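Fructose-bisphosphate aldolase class I (Thermoproteus tenax, PDB 1W8S) belongs to the DeoC/LacD family of aldolases and is a class I enzyme built on a TIM-barrel fold. Local coordinates at residues Glu66-Asn80 and Val98-Thr112. The protein carries 2 engineered substitutions. Residues are numbered along the deposited sequence; the frame is centred on the assembly and turned at random.
Sequences EKYYDGSVPLILKLN and VEEAVSLGASAVGYT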
loop_
_atom_site.group_PDB
_atom_site.type_symbol
_atom_site.label_atom_id
_atom_site.label_comp_id
_atom_site.label_asym_id
_atom_site.label_seq_id
_atom_site.Cartn_x
_atom_site.Cartn_y
_atom_site.Cartn_z
ATOM N N GLU E 66 17.663 -0.676 23.105
ATOM C CA GLU E 66 17.037 0.270 24.046
ATOM C C GLU E 66 17.237 -0.197 25.461
ATOM O O GLU E 66 17.537 0.591 26.336
ATOM C CB GLU E 66 15.525 0.409 23.782
ATOM C CG GLU E 66 14.797 1.409 24.667
ATOM C CD GLU E 66 13.322 1.479 24.326
ATOM O OE1 GLU E 66 12.581 0.564 24.680
ATOM O OE2 GLU E 66 12.908 2.453 23.686
ATOM N N LYS E 67 17.012 -1.491 25.686
ATOM C CA LYS E 67 16.978 -2.038 27.055
ATOM C C LYS E 67 18.361 -2.359 27.626
ATOM O O LYS E 67 18.547 -2.374 28.850
ATOM C CB LYS E 67 16.084 -3.299 27.069
ATOM C CG LYS E 67 14.695 -3.093 27.621
ATOM C CD LYS E 67 13.911 -2.174 26.788
ATOM C CE LYS E 67 12.430 -2.080 27.216
ATOM N NZ LYS E 67 11.673 -1.579 25.993
ATOM N N TYR E 68 19.322 -2.638 26.749
ATOM C CA TYR E 68 20.631 -3.165 27.163
ATOM C C TYR E 68 21.883 -2.414 26.713
ATOM O O TYR E 68 22.926 -2.529 27.365
ATOM C CB TYR E 68 20.780 -4.618 26.689
ATOM C CG TYR E 68 19.826 -5.574 27.368
ATOM C CD1 TYR E 68 20.157 -6.180 28.580
ATOM C CD2 TYR E 68 18.596 -5.856 26.815
ATOM C CE1 TYR E 68 19.281 -7.045 29.199
ATOM C CE2 TYR E 68 17.726 -6.715 27.432
ATOM C CZ TYR E 68 18.071 -7.306 28.618
ATOM O OH TYR E 68 17.197 -8.167 29.221
ATOM N N TYR E 69 21.817 -1.694 25.593
ATOM C CA TYR E 69 23.024 -1.087 25.054
ATOM C C TYR E 69 23.552 -0.061 26.016
ATOM O O TYR E 69 22.794 0.761 26.521
ATOM C CB TYR E 69 22.808 -0.426 23.706
ATOM C CG TYR E 69 24.108 0.058 23.118
ATOM C CD1 TYR E 69 25.168 -0.832 22.885
ATOM C CD2 TYR E 69 24.299 1.400 22.820
ATOM C CE1 TYR E 69 26.365 -0.405 22.333
ATOM C CE2 TYR E 69 25.498 1.850 22.291
ATOM C CZ TYR E 69 26.523 0.960 22.023
ATOM O OH TYR E 69 27.683 1.477 21.482
ATOM N N ASP E 70 24.849 -0.156 26.276
ATOM C CA ASP E 70 25.533 0.588 27.344
ATOM C C ASP E 70 26.735 1.390 26.818
ATOM O O ASP E 70 27.564 1.885 27.597
ATOM C CB ASP E 70 25.964 -0.390 28.454
ATOM C CG ASP E 70 27.054 -1.363 28.007
ATOM O OD1 ASP E 70 27.453 -1.410 26.806
ATOM O OD2 ASP E 70 27.565 -2.147 28.814
ATOM N N GLY E 71 26.852 1.501 25.500
ATOM C CA GLY E 71 27.903 2.307 24.890
ATOM C C GLY E 71 29.307 1.705 24.842
ATOM O O GLY E 71 30.222 2.355 24.349
ATOM N N SER E 72 29.467 0.453 25.262
ATOM C CA SER E 72 30.786 -0.124 25.520
ATOM C C SER E 72 31.515 -0.698 24.290
ATOM O O SER E 72 32.729 -0.887 24.316
ATOM C CB SER E 72 30.669 -1.199 26.597
ATOM O OG SER E 72 29.866 -2.293 26.152
ATOM N N VAL E 73 30.758 -0.996 23.248
ATOM C CA VAL E 73 31.263 -1.490 21.974
ATOM C C VAL E 73 30.389 -0.810 20.909
ATOM O O VAL E 73 29.193 -0.697 21.110
ATOM C CB VAL E 73 31.052 -3.022 21.907
ATOM C CG1 VAL E 73 31.440 -3.570 20.582
ATOM C CG2 VAL E 73 31.902 -3.694 22.967
ATOM N N PRO E 74 30.936 -0.363 19.798
ATOM C CA PRO E 74 30.093 0.235 18.750
ATOM C C PRO E 74 28.895 -0.629 18.326
ATOM O O PRO E 74 28.967 -1.853 18.249
ATOM C CB PRO E 74 31.053 0.423 17.587
ATOM C CG PRO E 74 32.417 0.507 18.204
ATOM C CD PRO E 74 32.369 -0.326 19.446
ATOM N N LEU E 75 27.783 0.032 18.054
ATOM C CA LEU E 75 26.517 -0.638 17.792
ATOM C C LEU E 75 26.090 -0.424 16.337
ATOM O O LEU E 75 26.109 0.691 15.859
ATOM C CB LEU E 75 25.457 -0.069 18.719
ATOM C CG LEU E 75 23.998 -0.357 18.389
ATOM C CD1 LEU E 75 23.698 -1.824 18.532
ATOM C CD2 LEU E 75 23.101 0.478 19.288
ATOM N N ILE E 76 25.710 -1.522 15.677
ATOM C CA ILE E 76 25.017 -1.522 14.412
ATOM C C ILE E 76 23.583 -1.894 14.754
ATOM O O ILE E 76 23.325 -2.982 15.280
ATOM C CB ILE E 76 25.626 -2.525 13.457
ATOM C CG1 ILE E 76 27.112 -2.221 13.263
ATOM C CG2 ILE E 76 24.886 -2.512 12.114
ATOM C CD1 ILE E 76 27.828 -3.168 12.296
ATOM N N LEU E 77 22.667 -0.959 14.530
ATOM C CA LEU E 77 21.234 -1.174 14.766
ATOM C C LEU E 77 20.611 -1.799 13.519
ATOM O O LEU E 77 20.561 -1.198 12.432
ATOM C CB LEU E 77 20.569 0.126 15.142
ATOM C CG LEU E 77 19.235 0.181 15.859
ATOM C CD1 LEU E 77 18.239 -0.771 15.297
ATOM C CD2 LEU E 77 19.459 -0.121 17.311
ATOM N N LYS E 78 20.225 -3.065 13.666
ATOM C CA LYS E 78 19.547 -3.839 12.646
ATOM C C LYS E 78 18.099 -3.372 12.576
ATOM O O LYS E 78 17.342 -3.567 13.531
ATOM C CB LYS E 78 19.572 -5.314 13.061
ATOM C CG LYS E 78 18.860 -6.274 12.118
ATOM C CD LYS E 78 19.306 -6.070 10.733
ATOM C CE LYS E 78 18.808 -7.176 9.785
ATOM N NZ LYS E 78 17.534 -7.748 10.148
ATOM N N LEU E 79 17.740 -2.696 11.491
ATOM C CA LEU E 79 16.475 -1.947 11.428
ATOM C C LEU E 79 15.262 -2.807 11.114
ATOM O O LEU E 79 14.172 -2.493 11.572
ATOM C CB LEU E 79 16.517 -0.797 10.404
ATOM C CG LEU E 79 17.580 0.262 10.659
ATOM C CD1 LEU E 79 17.768 1.056 9.385
ATOM C CD2 LEU E 79 17.162 1.162 11.778
ATOM N N ASN E 80 15.432 -3.851 10.310
ATOM C CA ASN E 80 14.303 -4.673 9.925
ATOM C C ASN E 80 14.374 -5.995 10.656
ATOM O O ASN E 80 15.218 -6.177 11.511
ATOM C CB ASN E 80 14.082 -4.811 8.399
ATOM C CG ASN E 80 15.294 -5.306 7.608
ATOM O OD1 ASN E 80 16.411 -5.390 8.117
ATOM N ND2 ASN E 80 15.070 -5.567 6.318
ATOM N N VAL E 98 16.044 5.288 11.119
ATOM C CA VAL E 98 17.415 5.711 11.313
ATOM C C VAL E 98 17.489 6.759 12.399
ATOM O O VAL E 98 18.415 6.754 13.191
ATOM C CB VAL E 98 17.990 6.270 10.001
ATOM C CG1 VAL E 98 19.312 6.967 10.228
ATOM C CG2 VAL E 98 18.104 5.135 8.981
ATOM N N GLU E 99 16.529 7.681 12.444
ATOM C CA GLU E 99 16.579 8.734 13.474
ATOM C C GLU E 99 16.543 8.099 14.889
ATOM O O GLU E 99 17.268 8.515 15.802
ATOM C CB GLU E 99 15.431 9.738 13.279
ATOM C CG GLU E 99 15.331 10.766 14.397
ATOM C CD GLU E 99 14.270 11.853 14.192
ATOM O OE1 GLU E 99 13.817 12.063 13.064
ATOM O OE2 GLU E 99 13.974 12.524 15.181
ATOM N N GLU E 100 15.698 7.082 15.071
ATOM C CA GLU E 100 15.593 6.433 16.368
ATOM C C GLU E 100 16.882 5.665 16.679
ATOM O O GLU E 100 17.309 5.614 17.827
ATOM C CB GLU E 100 14.411 5.484 16.419
ATOM C CG GLU E 100 13.072 6.179 16.432
ATOM C CD GLU E 100 11.940 5.241 16.136
ATOM O OE1 GLU E 100 11.814 4.833 14.972
ATOM O OE2 GLU E 100 11.207 4.887 17.076
ATOM N N ALA E 101 17.496 5.081 15.658
ATOM C CA ALA E 101 18.794 4.395 15.813
ATOM C C ALA E 101 19.883 5.327 16.356
ATOM O O ALA E 101 20.675 4.951 17.233
ATOM C CB ALA E 101 19.219 3.785 14.508
ATOM N N VAL E 102 19.924 6.542 15.810
ATOM C CA VAL E 102 20.797 7.556 16.304
ATOM C C VAL E 102 20.548 7.800 17.781
ATOM O O VAL E 102 21.499 7.778 18.577
ATOM C CB VAL E 102 20.651 8.851 15.502
ATOM C CG1 VAL E 102 21.379 9.989 16.194
ATOM C CG2 VAL E 102 21.232 8.610 14.099
ATOM N N SER E 103 19.281 7.975 18.161
ATOM C CA SER E 103 18.925 8.160 19.576
ATOM C C SER E 103 19.324 6.963 20.495
ATOM O O SER E 103 19.610 7.152 21.677
ATOM C CB SER E 103 17.428 8.464 19.733
ATOM O OG SER E 103 17.086 8.638 21.116
ATOM N N LEU E 104 19.378 5.773 19.917
ATOM C CA LEU E 104 19.714 4.534 20.606
ATOM C C LEU E 104 21.233 4.275 20.715
ATOM O O LEU E 104 21.664 3.296 21.345
ATOM C CB LEU E 104 18.974 3.370 19.921
ATOM C CG LEU E 104 17.464 3.317 20.177
ATOM C CD1 LEU E 104 16.815 2.239 19.376
ATOM C CD2 LEU E 104 17.148 3.136 21.648
ATOM N N GLY E 105 22.032 5.167 20.116
ATOM C CA GLY E 105 23.471 5.141 20.222
ATOM C C GLY E 105 24.174 4.383 19.120
ATOM O O GLY E 105 25.354 4.065 19.242
ATOM N N ALA E 106 23.463 4.112 18.046
ATOM C CA ALA E 106 24.022 3.401 16.895
ATOM C C ALA E 106 25.120 4.204 16.233
ATOM O O ALA E 106 25.007 5.410 16.132
ATOM C CB ALA E 106 22.925 3.106 15.880
ATOM N N SER E 107 26.177 3.517 15.789
ATOM C CA SER E 107 27.219 4.075 14.920
ATOM C C SER E 107 27.054 3.674 13.467
ATOM O O SER E 107 27.752 4.183 12.590
ATOM C CB SER E 107 28.596 3.567 15.347
ATOM O OG SER E 107 28.933 4.087 16.595
ATOM N N ALA E 108 26.188 2.709 13.223
ATOM C CA ALA E 108 25.746 2.353 11.877
ATOM C C ALA E 108 24.374 1.697 11.956
ATOM O O ALA E 108 23.874 1.356 13.051
ATOM C CB ALA E 108 26.726 1.411 11.236
ATOM N N VAL E 109 23.765 1.529 10.792
ATOM C CA VAL E 109 22.505 0.813 10.666
ATOM C C VAL E 109 22.644 -0.323 9.684
ATOM O O VAL E 109 23.441 -0.267 8.727
ATOM C CB VAL E 109 21.307 1.711 10.270
ATOM C CG1 VAL E 109 20.939 2.653 11.426
ATOM C CG2 VAL E 109 21.577 2.482 8.995
ATOM N N GLY E 110 21.865 -1.355 9.933
ATOM C CA GLY E 110 21.804 -2.532 9.085
ATOM C C GLY E 110 20.420 -2.779 8.557
ATOM O O GLY E 110 19.414 -2.514 9.203
ATOM N N TYR E 111 20.357 -3.315 7.355
ATOM C CA TYR E 111 19.090 -3.617 6.697
ATOM C C TYR E 111 19.239 -4.849 5.795
ATOM O O TYR E 111 20.118 -4.892 4.924
ATOM C CB TYR E 111 18.569 -2.424 5.882
ATOM C CG TYR E 111 17.142 -2.567 5.393
ATOM C CD1 TYR E 111 16.082 -2.196 6.193
ATOM C CD2 TYR E 111 16.846 -3.056 4.094
ATOM C CE1 TYR E 111 14.759 -2.292 5.734
ATOM C CE2 TYR E 111 15.559 -3.177 3.650
ATOM C CZ TYR E 111 14.507 -2.817 4.471
ATOM O OH TYR E 111 13.231 -2.928 3.993
ATOM N N THR E 112 18.401 -5.841 6.037
ATOM C CA THR E 112 18.382 -7.061 5.217
ATOM C C THR E 112 17.558 -6.921 3.960
ATOM O O THR E 112 16.428 -6.391 3.986
ATOM C CB THR E 112 17.876 -8.241 6.059
ATOM O OG1 THR E 112 18.805 -8.473 7.119
ATOM C CG2 THR E 112 17.910 -9.526 5.257
HETATM O O HOH W 1 27.717 2.969 18.674
#
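With chi1 at 54°, N80 holds CG between its own backbone N and carbonyl carbon, which brings the amide over the Y111 ring, and a small chi2 of -11° goes with its lying flat there; Y111, its CG swung anti to N, turns one ring face to this amide. The two planes lie 12° apart, ND2 sitting over the ring centre 3.2 Å above it. This closes the C-terminal part of the contact between neighbouring parallel strands 75-81 and 108-113 of the TIM barrel. The same amide grips the backbone of T112 twice: T112 N meets a lone pair of N80 OD1 at 2.9 Å, and N80 ND2 reaches T112 O. S92 O takes a further bond from ND2, so the group has little freedom to flip. Earlier in the strands, L77 N bonds A108 O, G110 N bonds L77 O, and L79 N meets G110 O at 2.8 Å, nearly straight. I76 and K78 share one face with A108; K78 CE passes close to T112 OG1, which bonds E144, and the K78 side chain lies about 6 Å from the bound 1,6-di-O-phosphono-beta-D-fructofuranose. On the face of L77 and V109, L77 CG packs on A101 CB of helix 98-103, 3.8 Å away; L79 CD1 touches V109 CB. That helix closes in a Schellman motif at G105, where one water joins Y69 OH, L75 N, S107 OG and G105 O, the last at 2.7 Å from the water oxygen.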